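Local atomic coordinates of decaprenyl diphosphate synthase (Rhodobacter capsulatus, PDB entry 3MZV), a protein that probably condenses isopentenyl diphosphate units with farnesyl diphosphate, using magnesium, to make the long all-trans prenyl diphosphate that supplies quinone side chains. Residues 31-36 with 43-48; 93-98 with 112-117; 170-175 with 219-224. All coordinates share one frame; numbering follows the deposited sequence.

In the fold
The three contacts join three different pairs of helices. Contact 3 lies deepest, its centre about 11 Å from the centre of the chain; contacts 1 and 2 lie about 22 and 19 Å out, and reach the second subunit more than contact 3, which does so only at Arg174. Contact 1 is nonetheless buried and apolar, whereas contact 2 is partly buried and mixes valine packing with a weak amide-carboxylate bond. Contact 3 is a single polar bridge between buried side chains. Contacts 1 and 2 touch where Trp112 packs on Val44 and His47. Segments 93-98 and 219-224 carry the family's two DDxxD sequences, which in relatives line the active site, so contacts 2 and 3 probably lie near it.

Contact 1 (31-36 with 43-48); sequences ERMSSE and EVTAHL
Met33 turns its sulfur and CB toward the methyl of Thr45, and this pair makes nearly all of the contact, which buries 124 Å² in total. The distances that can be trusted lie short of the terminal methyl, at CB and SD: Met33 SD stands 3.9 Å from Thr45 CG2, and Met33 CB is 4.0 Å from the same methyl. The terminal methyl is modelled too close to Thr45 CG2, so the position of Met33 CE is doubtful, as are its nearly eclipsed last torsion and its approach to Ala46. At the first torsion, Met33 CG sits between the backbone N and the carbonyl carbon (chi1 75°), from where the extended second torsion carries SD across to the helix.

Thr45 divides its two branches by chemistry. Its CG2, anti to the backbone N, faces the methionine, while OG1 is hydrogen-bonded to Ile41 O one helical turn back. The hydroxyl is thus satisfied within its own helix and leaves the methyl for the apolar contact.

Around Met33 the chain is held by local bonds. Ser34 OG donates to Glu31 O at 2.9 Å, bracing the turn that leaves the helix. Arg32 NE forms a salt bridge with Glu31 OE2 at 3.0 Å; the N-H points almost straight at the oxygen (165°), which lies close to the guanidinium plane, and the arginine meets Glu31 OE2 on the anti side, 35° out of the carboxylate plane. Arg32 NH2 makes a second salt bridge with Asp134.

Between them, segments 31-36 and 43-48 bring the end of helix 19-32 against helix 40-49. Met33 also touches Ile49, and Thr45 rests on Val120 and Leu124 of helix 114-133. Arg32 and Leu48 lie against helix 74-96, on Phe84 and Leu91 respectively.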
ATOM      1  N   GLU B  31       5.683  18.099   3.818  1.00 52.00           N
ATOM      2  CA  GLU B  31       4.932  18.123   5.063  1.00 52.48           C
ATOM      3  C   GLU B  31       4.323  16.744   5.398  1.00 51.56           C
ATOM      4  O   GLU B  31       4.452  16.274   6.537  1.00 52.53           O
ATOM      5  CB  GLU B  31       3.894  19.256   5.012  1.00 52.20           C
ATOM      6  CG  GLU B  31       2.776  19.249   6.012  1.00 54.13           C
ATOM      7  CD  GLU B  31       1.627  20.171   5.561  1.00 57.09           C
ATOM      8  OE1 GLU B  31       1.943  21.247   4.968  1.00 60.39           O
ATOM      9  OE2 GLU B  31       0.423  19.828   5.772  1.00 56.15           O
ATOM     10  N   ARG B  32       3.713  16.076   4.424  1.00 49.24           N
ATOM     11  CA  ARG B  32       3.000  14.838   4.725  1.00 48.00           C
ATOM     12  C   ARG B  32       3.869  13.560   4.709  1.00 47.78           C
ATOM     13  O   ARG B  32       3.422  12.521   5.223  1.00 47.97           O
ATOM     14  CB  ARG B  32       1.787  14.669   3.781  1.00 47.09           C
ATOM     15  CG  ARG B  32       0.741  15.771   3.889  1.00 45.01           C
ATOM     16  CD  ARG B  32       0.245  15.979   5.303  1.00 47.02           C
ATOM     17  NE  ARG B  32      -0.677  17.113   5.360  1.00 45.75           N
ATOM     18  CZ  ARG B  32      -1.996  17.009   5.450  1.00 44.00           C
ATOM     19  NH1 ARG B  32      -2.590  15.802   5.509  1.00 40.98           N
ATOM     20  NH2 ARG B  32      -2.726  18.124   5.499  1.00 42.60           N
ATOM     21  N   MET B  33       5.082  13.610   4.139  1.00 46.14           N
ATOM     22  CA  MET B  33       5.971  12.434   4.131  1.00 45.81           C
ATOM     23  C   MET B  33       6.746  12.350   5.451  1.00 46.63           C
ATOM     24  O   MET B  33       7.515  11.428   5.665  1.00 46.16           O
ATOM     25  CB  MET B  33       6.966  12.466   2.968  1.00 45.31           C
ATOM     26  CG  MET B  33       8.120  13.467   3.200  1.00 46.83           C
ATOM     27  SD  MET B  33       9.117  13.980   1.759  1.00 42.22           S
ATOM     28  CE  MET B  33       9.044  12.869   0.443  1.00 49.03           C
ATOM     29  N   SER B  34       6.535  13.323   6.321  1.00 46.97           N
ATOM     30  CA  SER B  34       7.286  13.416   7.558  1.00 48.92           C
ATOM     31  C   SER B  34       6.779  12.372   8.576  1.00 49.22           C
ATOM     32  O   SER B  34       5.612  11.912   8.528  1.00 46.43           O
ATOM     33  CB  SER B  34       7.195  14.837   8.104  1.00 49.44           C
ATOM     34  OG  SER B  34       5.958  15.064   8.755  1.00 51.37           O
ATOM     35  N   SER B  35       7.671  11.967   9.477  1.00 50.31           N
ATOM     36  CA  SER B  35       7.318  10.998  10.488  1.00 51.67           C
ATOM     37  C   SER B  35       7.999  11.422  11.764  1.00 53.91           C
ATOM     38  O   SER B  35       9.196  11.637  11.754  1.00 53.66           O
ATOM     39  CB  SER B  35       7.742   9.581  10.066  1.00 51.81           C
ATOM     40  OG  SER B  35       7.827   8.711  11.203  1.00 52.78           O
ATOM     41  N   GLU B  36       7.224  11.539  12.833  1.00 56.19           N
ATOM     42  CA  GLU B  36       7.732  11.994  14.119  1.00 59.66           C
ATOM     43  C   GLU B  36       8.475  10.855  14.848  1.00 62.01           C
ATOM     44  O   GLU B  36       9.320  11.116  15.708  1.00 63.29           O
ATOM     45  CB  GLU B  36       6.594  12.597  14.980  1.00 59.89           C
ATOM     46  CG  GLU B  36       6.167  11.787  16.226  1.00 63.73           C
ATOM     47  CD  GLU B  36       5.014  12.432  17.006  1.00 67.28           C
ATOM     48  OE1 GLU B  36       5.149  12.635  18.241  1.00 70.41           O
ATOM     49  OE2 GLU B  36       3.973  12.744  16.383  1.00 68.47           O
ATOM     50  N   GLU B  43      13.682  10.122   5.024  1.00 66.30           N
ATOM     51  CA  GLU B  43      14.997   9.801   4.420  1.00 67.62           C
ATOM     52  C   GLU B  43      14.806   8.969   3.166  1.00 66.59           C
ATOM     53  O   GLU B  43      15.317   9.329   2.112  1.00 67.20           O
ATOM     54  CB  GLU B  43      15.928   9.046   5.379  1.00 69.05           C
ATOM     55  CG  GLU B  43      16.802   9.952   6.235  1.00 71.29           C
ATOM     56  CD  GLU B  43      17.179   9.308   7.568  1.00 73.49           C
ATOM     57  OE1 GLU B  43      17.665   8.150   7.541  1.00 73.75           O
ATOM     58  OE2 GLU B  43      16.956   9.961   8.624  1.00 72.51           O
ATOM     59  N   VAL B  44      14.066   7.867   3.280  1.00 65.45           N
ATOM     60  CA  VAL B  44      13.784   7.015   2.106  1.00 64.92           C
ATOM     61  C   VAL B  44      12.978   7.748   1.008  1.00 63.81           C
ATOM     62  O   VAL B  44      13.267   7.617  -0.187  1.00 63.37           O
ATOM     63  CB  VAL B  44      13.029   5.720   2.508  1.00 64.48           C
ATOM     64  CG1 VAL B  44      12.602   4.931   1.259  1.00 63.01           C
ATOM     65  CG2 VAL B  44      13.899   4.852   3.457  1.00 65.73           C
ATOM     66  N   THR B  45      11.960   8.503   1.418  1.00 63.30           N
ATOM     67  CA  THR B  45      11.126   9.263   0.467  1.00 62.40           C
ATOM     68  C   THR B  45      11.924  10.357  -0.251  1.00 63.28           C
ATOM     69  O   THR B  45      11.811  10.508  -1.480  1.00 61.22           O
ATOM     70  CB  THR B  45       9.905   9.937   1.156  1.00 61.57           C
ATOM     71  OG1 THR B  45       9.274   9.018   2.064  1.00 61.17           O
ATOM     72  CG2 THR B  45       8.905  10.410   0.089  1.00 59.58           C
ATOM     73  N   ALA B  46      12.694  11.123   0.535  1.00 64.88           N
ATOM     74  CA  ALA B  46      13.628  12.096  -0.002  1.00 66.94           C
ATOM     75  C   ALA B  46      14.407  11.454  -1.130  1.00 68.55           C
ATOM     76  O   ALA B  46      14.424  11.961  -2.244  1.00 68.24           O
ATOM     77  CB  ALA B  46      14.610  12.593   1.100  1.00 68.13           C
ATOM     78  N   HIS B  47      15.005  10.304  -0.826  1.00 71.46           N
ATOM     79  CA  HIS B  47      15.940   9.610  -1.724  1.00 73.70           C
ATOM     80  C   HIS B  47      15.323   9.189  -3.069  1.00 73.98           C
ATOM     81  O   HIS B  47      16.040   9.051  -4.059  1.00 74.45           O
ATOM     82  CB  HIS B  47      16.573   8.398  -0.988  1.00 74.91           C
ATOM     83  CG  HIS B  47      17.503   7.581  -1.833  1.00 76.70           C
ATOM     84  ND1 HIS B  47      18.856   7.844  -1.926  1.00 79.62           N
ATOM     85  CD2 HIS B  47      17.274   6.506  -2.628  1.00 77.57           C
ATOM     86  CE1 HIS B  47      19.417   6.972  -2.746  1.00 80.02           C
ATOM     87  NE2 HIS B  47      18.480   6.148  -3.186  1.00 78.97           N
ATOM     88  N   LEU B  48      14.004   8.991  -3.123  1.00 74.27           N
ATOM     89  CA  LEU B  48      13.354   8.660  -4.399  1.00 74.48           C
ATOM     90  C   LEU B  48      12.968   9.909  -5.207  1.00 74.81           C
ATOM     91  O   LEU B  48      13.053   9.907  -6.435  1.00 74.05           O
ATOM     92  CB  LEU B  48      12.124   7.765  -4.182  1.00 73.55           C
ATOM     93  CG  LEU B  48      11.536   7.126  -5.455  1.00 73.88           C
ATOM     94  CD1 LEU B  48      12.600   6.453  -6.344  1.00 74.01           C
ATOM     95  CD2 LEU B  48      10.415   6.121  -5.097  1.00 74.20           C
TER

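Contact 2 (93-98 with 112-117); sequences DDVVDE and WDNKSS
Val95 and Asn114 meet by van der Waals packing where the end of helix 74-96 faces the start of helix 114-133, their CA atoms 5.6 Å apart. Val95 CG1, anti to the backbone N, lies 3.7 Å from the amide carbon Asn114 CG. Val95 CG2 rests 3.6 Å from Ser117 CB and equally near the backbone Asn114 O.

The polar part is one weak hydrogen bond, from Asn114 ND2 to Glu98 OE2 at 3.0 Å. It is strongly bent, with an N-H...O angle of 122°. Glu98 folds back at its second torsion to reach the amide, but its OE1 and OE2 crowd Val95 O without a bond, acceptor against acceptor, so this conformation looks unfavourable.

Both helix ends are capped. Glu98, at positive phi, is C' of a Schellman motif, with bonds Glu98 N to Val95 O and Ser99 N to Asp94 O. Asp113 is the N-cap: its OD1 accepts from Ser116 N nearly along the C-O axis and from Ser116 OG on the syn side, displaced to the other face.

At the dimer interface, Glu98 and Asn114 pack on Asn114 of the second subunit. Chemically, one weak bond accompanies packing on Val95 (68 Å²), the middle residue of DDVVD, whose aspartates bind magnesium in relatives.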
ATOM      1  N   ASP B  93       7.391  -1.582  -6.808  1.00 43.38           N
ATOM      2  CA  ASP B  93       7.835  -2.227  -8.064  1.00 46.04           C
ATOM      3  C   ASP B  93       9.289  -2.697  -7.928  1.00 46.79           C
ATOM      4  O   ASP B  93       9.650  -3.700  -8.529  1.00 47.63           O
ATOM      5  CB  ASP B  93       7.649  -1.268  -9.292  1.00 46.50           C
ATOM      6  CG  ASP B  93       7.548  -2.008 -10.683  1.00 51.97           C
ATOM      7  OD1 ASP B  93       7.181  -3.209 -10.826  1.00 56.54           O
ATOM      8  OD2 ASP B  93       7.835  -1.333 -11.699  1.00 61.66           O
ATOM      9  N   ASP B  94      10.094  -2.011  -7.111  1.00 47.49           N
ATOM     10  CA  ASP B  94      11.517  -2.336  -6.928  1.00 49.56           C
ATOM     11  C   ASP B  94      11.755  -3.461  -5.923  1.00 51.97           C
ATOM     12  O   ASP B  94      12.757  -4.165  -6.010  1.00 52.46           O
ATOM     13  CB  ASP B  94      12.308  -1.110  -6.431  1.00 50.34           C
ATOM     14  CG  ASP B  94      12.565  -0.064  -7.529  1.00 50.12           C
ATOM     15  OD1 ASP B  94      12.389  -0.359  -8.724  1.00 51.60           O
ATOM     16  OD2 ASP B  94      12.971   1.065  -7.175  1.00 54.75           O
ATOM     17  N   VAL B  95      10.885  -3.607  -4.932  1.00 52.84           N
ATOM     18  CA  VAL B  95      10.903  -4.803  -4.106  1.00 55.19           C
ATOM     19  C   VAL B  95      10.518  -5.997  -4.978  1.00 57.08           C
ATOM     20  O   VAL B  95      11.246  -6.995  -5.027  1.00 58.41           O
ATOM     21  CB  VAL B  95       9.975  -4.667  -2.883  1.00 55.25           C
ATOM     22  CG1 VAL B  95       9.877  -5.991  -2.120  1.00 54.76           C
ATOM     23  CG2 VAL B  95      10.521  -3.573  -1.953  1.00 55.43           C
ATOM     24  N   VAL B  96       9.414  -5.852  -5.712  1.00 58.54           N
ATOM     25  CA  VAL B  96       8.835  -6.918  -6.557  1.00 60.13           C
ATOM     26  C   VAL B  96       9.866  -7.569  -7.533  1.00 62.37           C
ATOM     27  O   VAL B  96      10.086  -8.793  -7.475  1.00 62.58           O
ATOM     28  CB  VAL B  96       7.538  -6.398  -7.273  1.00 58.93           C
ATOM     29  CG1 VAL B  96       7.105  -7.278  -8.427  1.00 58.55           C
ATOM     30  CG2 VAL B  96       6.400  -6.282  -6.246  1.00 59.70           C
ATOM     31  N   ASP B  97      10.501  -6.786  -8.411  1.00 63.72           N
ATOM     32  CA  ASP B  97      11.604  -7.347  -9.254  1.00 65.60           C
ATOM     33  C   ASP B  97      13.025  -7.216  -8.628  1.00 67.56           C
ATOM     34  O   ASP B  97      14.043  -7.478  -9.291  1.00 68.06           O
ATOM     35  CB  ASP B  97      11.538  -6.844 -10.723  1.00 65.34           C
ATOM     36  CG  ASP B  97      11.569  -5.333 -10.853  1.00 65.60           C
ATOM     37  OD1 ASP B  97      12.324  -4.684 -10.112  1.00 69.27           O
ATOM     38  OD2 ASP B  97      10.844  -4.787 -11.714  1.00 66.67           O
ATOM     39  N   GLU B  98      13.066  -6.875  -7.334  1.00 69.01           N
ATOM     40  CA  GLU B  98      14.296  -6.772  -6.535  1.00 70.93           C
ATOM     41  C   GLU B  98      15.403  -6.020  -7.324  1.00 71.64           C
ATOM     42  O   GLU B  98      16.467  -6.578  -7.654  1.00 73.30           O
ATOM     43  CB  GLU B  98      14.706  -8.164  -5.982  1.00 72.27           C
ATOM     44  CG  GLU B  98      14.218  -8.471  -4.518  1.00 73.90           C
ATOM     45  CD  GLU B  98      12.889  -9.298  -4.381  1.00 75.67           C
ATOM     46  OE1 GLU B  98      12.423  -9.890  -5.383  1.00 76.96           O
ATOM     47  OE2 GLU B  98      12.317  -9.371  -3.248  1.00 72.82           O
ATOM     48  N   TRP B 112      18.673   0.128   1.814  1.00 72.60           N
ATOM     49  CA  TRP B 112      18.151  -0.263   3.130  1.00 72.51           C
ATOM     50  C   TRP B 112      17.793  -1.761   3.138  1.00 72.10           C
ATOM     51  O   TRP B 112      18.680  -2.606   3.295  1.00 73.01           O
ATOM     52  CB  TRP B 112      16.946   0.612   3.516  1.00 71.76           C
ATOM     53  CG  TRP B 112      17.293   2.032   3.843  1.00 72.50           C
ATOM     54  CD1 TRP B 112      17.708   2.513   5.045  1.00 74.34           C
ATOM     55  CD2 TRP B 112      17.247   3.154   2.954  1.00 72.80           C
ATOM     56  NE1 TRP B 112      17.921   3.868   4.970  1.00 74.28           N
ATOM     57  CE2 TRP B 112      17.654   4.288   3.693  1.00 73.70           C
ATOM     58  CE3 TRP B 112      16.910   3.312   1.605  1.00 72.54           C
ATOM     59  CZ2 TRP B 112      17.730   5.570   3.125  1.00 74.08           C
ATOM     60  CZ3 TRP B 112      16.982   4.586   1.034  1.00 72.80           C
ATOM     61  CH2 TRP B 112      17.389   5.698   1.800  1.00 73.31           C
ATOM     62  N   ASP B 113      16.501  -2.076   2.985  1.00 69.63           N
ATOM     63  CA  ASP B 113      16.018  -3.445   2.787  1.00 68.73           C
ATOM     64  C   ASP B 113      14.606  -3.435   2.164  1.00 66.56           C
ATOM     65  O   ASP B 113      13.971  -2.364   2.019  1.00 65.06           O
ATOM     66  CB  ASP B 113      16.065  -4.262   4.095  1.00 70.15           C
ATOM     67  CG  ASP B 113      15.387  -3.564   5.282  1.00 70.32           C
ATOM     68  OD1 ASP B 113      14.421  -2.799   5.100  1.00 68.02           O
ATOM     69  OD2 ASP B 113      15.814  -3.814   6.428  1.00 73.35           O
ATOM     70  N   ASN B 114      14.143  -4.616   1.750  1.00 65.22           N
ATOM     71  CA  ASN B 114      12.836  -4.761   1.108  1.00 62.78           C
ATOM     72  C   ASN B 114      11.739  -4.301   2.025  1.00 61.42           C
ATOM     73  O   ASN B 114      10.826  -3.599   1.600  1.00 58.65           O
ATOM     74  CB  ASN B 114      12.560  -6.216   0.737  1.00 63.03           C
ATOM     75  CG  ASN B 114      13.194  -6.622  -0.569  1.00 62.91           C
ATOM     76  OD1 ASN B 114      13.595  -5.792  -1.379  1.00 59.27           O
ATOM     77  ND2 ASN B 114      13.255  -7.924  -0.793  1.00 65.82           N
ATOM     78  N   LYS B 115      11.831  -4.714   3.283  1.00 62.65           N
ATOM     79  CA  LYS B 115      10.840  -4.349   4.277  1.00 62.56           C
ATOM     80  C   LYS B 115      10.721  -2.831   4.362  1.00 62.06           C
ATOM     81  O   LYS B 115       9.609  -2.326   4.531  1.00 60.92           O
ATOM     82  CB  LYS B 115      11.163  -4.948   5.643  1.00 64.44           C
ATOM     83  N   SER B 116      11.843  -2.109   4.218  1.00 61.85           N
ATOM     84  CA  SER B 116      11.826  -0.633   4.305  1.00 60.61           C
ATOM     85  C   SER B 116      11.119   0.002   3.137  1.00 57.45           C
ATOM     86  O   SER B 116      10.267   0.848   3.329  1.00 57.46           O
ATOM     87  CB  SER B 116      13.232  -0.035   4.437  1.00 62.00           C
ATOM     88  OG  SER B 116      13.754  -0.272   5.738  1.00 62.64           O
ATOM     89  N   SER B 117      11.472  -0.391   1.929  1.00 55.16           N
ATOM     90  CA  SER B 117      10.791   0.112   0.789  1.00 52.54           C
ATOM     91  C   SER B 117       9.279  -0.241   0.780  1.00 49.21           C
ATOM     92  O   SER B 117       8.456   0.563   0.312  1.00 46.86           O
ATOM     93  CB  SER B 117      11.463  -0.378  -0.471  1.00 52.85           C
ATOM     94  OG  SER B 117      12.834   0.015  -0.446  1.00 57.64           O
TER

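Contact 3 (170-175 with 219-224); sequences DIYLRV and VDDLLD
Tyr172 sets the edge of its ring against the carboxylate of Asp221, with Asp221 OD2 lying close to the ring plane beside the hydroxyl. That oxygen is 3.2 Å from both Tyr172 CZ and Tyr172 CE1, so it approaches on the CE1 side and not over a face. Tyr172 OH donates to Asp221 OD2; the modelled separation of 2.3 Å is very short, and its exact value is doubtful.

The two side chains come from opposite directions to bridge helices whose nearest CA atoms, those of Tyr172 and Asp221, are 11.0 Å apart. Tyrosine supplies most of that span: with CG anti to the backbone N, chi1 of 166° carries the ring away from helix 169-194 towards Asp221. Asp221 covers the remainder from helix 199-224. The ring offers its edge, and the two planes, 58° apart, do not stack.

Other elements close around the tyrosine, whose ring also touches Thr246, Met247 and Ile250. Beside the pair, Asp224 OD2, on the last aspartate of the motif that Asp221 belongs to, accepts from Asp239 N.

Residues 220-224 spell DDLLD, the second aspartate-rich motif of polyprenyl synthases, which in relatives helps to hold magnesium and diphosphate. If the bond from Tyr172 is real, a hydroxyl donor at OD2 of the second aspartate could orient this carboxylate; a second-shell part for Tyr172 behind the motif is possible.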
ATOM      1  N   ASP B 170      -4.356  -7.318 -26.738  1.00 40.04           N
ATOM      2  CA  ASP B 170      -5.419  -6.882 -25.839  1.00 40.83           C
ATOM      3  C   ASP B 170      -4.960  -7.003 -24.387  1.00 40.66           C
ATOM      4  O   ASP B 170      -5.133  -6.072 -23.604  1.00 39.28           O
ATOM      5  CB  ASP B 170      -6.708  -7.700 -26.077  1.00 43.41           C
ATOM      6  CG  ASP B 170      -7.468  -7.282 -27.390  1.00 48.21           C
ATOM      7  OD1 ASP B 170      -7.014  -6.376 -28.137  1.00 53.60           O
ATOM      8  OD2 ASP B 170      -8.514  -7.889 -27.698  1.00 55.75           O
ATOM      9  N   ILE B 171      -4.307  -8.114 -24.043  1.00 39.35           N
ATOM     10  CA  ILE B 171      -3.771  -8.295 -22.685  1.00 38.75           C
ATOM     11  C   ILE B 171      -2.708  -7.284 -22.382  1.00 38.47           C
ATOM     12  O   ILE B 171      -2.678  -6.710 -21.276  1.00 38.25           O
ATOM     13  CB  ILE B 171      -3.288  -9.749 -22.442  1.00 39.42           C
ATOM     14  CG1 ILE B 171      -4.511 -10.655 -22.464  1.00 40.77           C
ATOM     15  CG2 ILE B 171      -2.476  -9.881 -21.123  1.00 38.87           C
ATOM     16  CD1 ILE B 171      -4.240 -12.157 -22.546  1.00 44.19           C
ATOM     17  N   TYR B 172      -1.820  -7.045 -23.359  1.00 36.94           N
ATOM     18  CA  TYR B 172      -0.764  -6.073 -23.188  1.00 36.27           C
ATOM     19  C   TYR B 172      -1.345  -4.685 -22.907  1.00 35.28           C
ATOM     20  O   TYR B 172      -0.815  -3.980 -22.057  1.00 35.13           O
ATOM     21  CB  TYR B 172       0.178  -6.046 -24.402  1.00 35.78           C
ATOM     22  CG  TYR B 172       1.120  -4.845 -24.478  1.00 36.64           C
ATOM     23  CD1 TYR B 172       2.224  -4.768 -23.684  1.00 35.04           C
ATOM     24  CD2 TYR B 172       0.862  -3.790 -25.352  1.00 37.75           C
ATOM     25  CE1 TYR B 172       3.076  -3.697 -23.741  1.00 36.16           C
ATOM     26  CE2 TYR B 172       1.741  -2.687 -25.443  1.00 39.74           C
ATOM     27  CZ  TYR B 172       2.821  -2.640 -24.622  1.00 37.57           C
ATOM     28  OH  TYR B 172       3.708  -1.549 -24.669  1.00 41.39           O
ATOM     29  N   LEU B 173      -2.373  -4.297 -23.666  1.00 35.30           N
ATOM     30  CA  LEU B 173      -3.036  -3.001 -23.486  1.00 36.84           C
ATOM     31  C   LEU B 173      -3.649  -2.899 -22.068  1.00 36.34           C
ATOM     32  O   LEU B 173      -3.570  -1.876 -21.433  1.00 36.79           O
ATOM     33  CB  LEU B 173      -4.113  -2.777 -24.542  1.00 36.99           C
ATOM     34  CG  LEU B 173      -4.844  -1.451 -24.349  1.00 40.63           C
ATOM     35  CD1 LEU B 173      -3.837  -0.251 -24.393  1.00 45.50           C
ATOM     36  CD2 LEU B 173      -5.957  -1.275 -25.387  1.00 45.08           C
ATOM     37  N   ARG B 174      -4.206  -3.987 -21.581  1.00 38.08           N
ATOM     38  CA  ARG B 174      -4.740  -4.042 -20.225  1.00 39.41           C
ATOM     39  C   ARG B 174      -3.643  -3.847 -19.182  1.00 38.22           C
ATOM     40  O   ARG B 174      -3.847  -3.141 -18.200  1.00 37.26           O
ATOM     41  CB  ARG B 174      -5.459  -5.373 -20.047  1.00 41.76           C
ATOM     42  CG  ARG B 174      -6.300  -5.544 -18.789  1.00 48.45           C
ATOM     43  CD  ARG B 174      -7.604  -6.316 -19.160  1.00 57.68           C
ATOM     44  NE  ARG B 174      -7.427  -7.261 -20.279  1.00 63.22           N
ATOM     45  CZ  ARG B 174      -8.397  -7.671 -21.111  1.00 68.62           C
ATOM     46  NH1 ARG B 174      -8.114  -8.542 -22.086  1.00 69.73           N
ATOM     47  NH2 ARG B 174      -9.648  -7.237 -20.983  1.00 71.39           N
ATOM     48  N   VAL B 175      -2.476  -4.448 -19.395  1.00 36.50           N
ATOM     49  CA  VAL B 175      -1.370  -4.315 -18.474  1.00 37.15           C
ATOM     50  C   VAL B 175      -0.903  -2.882 -18.450  1.00 37.71           C
ATOM     51  O   VAL B 175      -0.682  -2.306 -17.376  1.00 38.56           O
ATOM     52  CB  VAL B 175      -0.171  -5.202 -18.855  1.00 37.23           C
ATOM     53  CG1 VAL B 175       1.110  -4.713 -18.176  1.00 37.64           C
ATOM     54  CG2 VAL B 175      -0.492  -6.699 -18.572  1.00 38.82           C
ATOM     55  N   VAL B 219       6.033   4.035 -25.708  1.00 29.86           N
ATOM     56  CA  VAL B 219       7.324   4.664 -26.023  1.00 31.71           C
ATOM     57  C   VAL B 219       8.471   4.022 -25.193  1.00 33.08           C
ATOM     58  O   VAL B 219       9.477   3.660 -25.715  1.00 33.11           O
ATOM     59  CB  VAL B 219       7.334   6.204 -25.826  1.00 31.20           C
ATOM     60  CG1 VAL B 219       8.786   6.781 -25.786  1.00 33.13           C
ATOM     61  CG2 VAL B 219       6.567   6.886 -26.956  1.00 33.90           C
ATOM     62  N   ASP B 220       8.264   3.843 -23.916  1.00 34.83           N
ATOM     63  CA  ASP B 220       9.276   3.178 -23.099  1.00 36.82           C
ATOM     64  C   ASP B 220       9.557   1.749 -23.559  1.00 37.01           C
ATOM     65  O   ASP B 220      10.735   1.336 -23.669  1.00 37.17           O
ATOM     66  CB  ASP B 220       8.810   3.170 -21.674  1.00 37.51           C
ATOM     67  CG  ASP B 220       9.132   4.468 -20.962  1.00 40.42           C
ATOM     68  OD1 ASP B 220       9.958   5.244 -21.495  1.00 44.48           O
ATOM     69  OD2 ASP B 220       8.581   4.661 -19.865  1.00 44.49           O
ATOM     70  N   ASP B 221       8.487   1.024 -23.869  1.00 35.90           N
ATOM     71  CA  ASP B 221       8.639  -0.386 -24.324  1.00 36.24           C
ATOM     72  C   ASP B 221       9.380  -0.458 -25.666  1.00 35.78           C
ATOM     73  O   ASP B 221      10.182  -1.355 -25.883  1.00 36.19           O
ATOM     74  CB  ASP B 221       7.302  -1.106 -24.412  1.00 35.62           C
ATOM     75  CG  ASP B 221       6.570  -1.178 -23.059  1.00 36.92           C
ATOM     76  OD1 ASP B 221       7.174  -0.908 -22.011  1.00 37.73           O
ATOM     77  OD2 ASP B 221       5.381  -1.513 -23.066  1.00 38.64           O
ATOM     78  N   LEU B 222       9.123   0.516 -26.550  1.00 35.10           N
ATOM     79  CA  LEU B 222       9.797   0.597 -27.831  1.00 34.88           C
ATOM     80  C   LEU B 222      11.292   0.899 -27.658  1.00 36.44           C
ATOM     81  O   LEU B 222      12.171   0.227 -28.223  1.00 35.31           O
ATOM     82  CB  LEU B 222       9.107   1.657 -28.696  1.00 33.96           C
ATOM     83  CG  LEU B 222       9.777   1.994 -30.046  1.00 35.66           C
ATOM     84  CD1 LEU B 222      10.157   0.783 -30.903  1.00 33.07           C
ATOM     85  CD2 LEU B 222       8.878   2.936 -30.833  1.00 35.21           C
ATOM     86  N   LEU B 223      11.571   1.895 -26.828  1.00 37.29           N
ATOM     87  CA  LEU B 223      12.935   2.318 -26.607  1.00 38.91           C
ATOM     88  C   LEU B 223      13.736   1.209 -25.905  1.00 39.75           C
ATOM     89  O   LEU B 223      14.945   1.096 -26.088  1.00 40.62           O
ATOM     90  CB  LEU B 223      12.952   3.606 -25.798  1.00 39.16           C
ATOM     91  CG  LEU B 223      12.453   4.905 -26.447  1.00 41.10           C
ATOM     92  CD1 LEU B 223      12.358   5.999 -25.352  1.00 40.70           C
ATOM     93  CD2 LEU B 223      13.319   5.391 -27.618  1.00 41.21           C
ATOM     94  N   ASP B 224      13.052   0.355 -25.160  1.00 39.71           N
ATOM     95  CA  ASP B 224      13.728  -0.760 -24.498  1.00 41.37           C
ATOM     96  C   ASP B 224      14.393  -1.742 -25.496  1.00 43.02           C
ATOM     97  O   ASP B 224      15.369  -2.409 -25.140  1.00 43.52           O
ATOM     98  CB  ASP B 224      12.773  -1.521 -23.641  1.00 40.91           C
ATOM     99  CG  ASP B 224      13.439  -2.071 -22.382  1.00 45.28           C
ATOM    100  OD1 ASP B 224      13.762  -1.233 -21.517  1.00 46.03           O
ATOM    101  OD2 ASP B 224      13.663  -3.302 -22.293  1.00 42.50           O
TER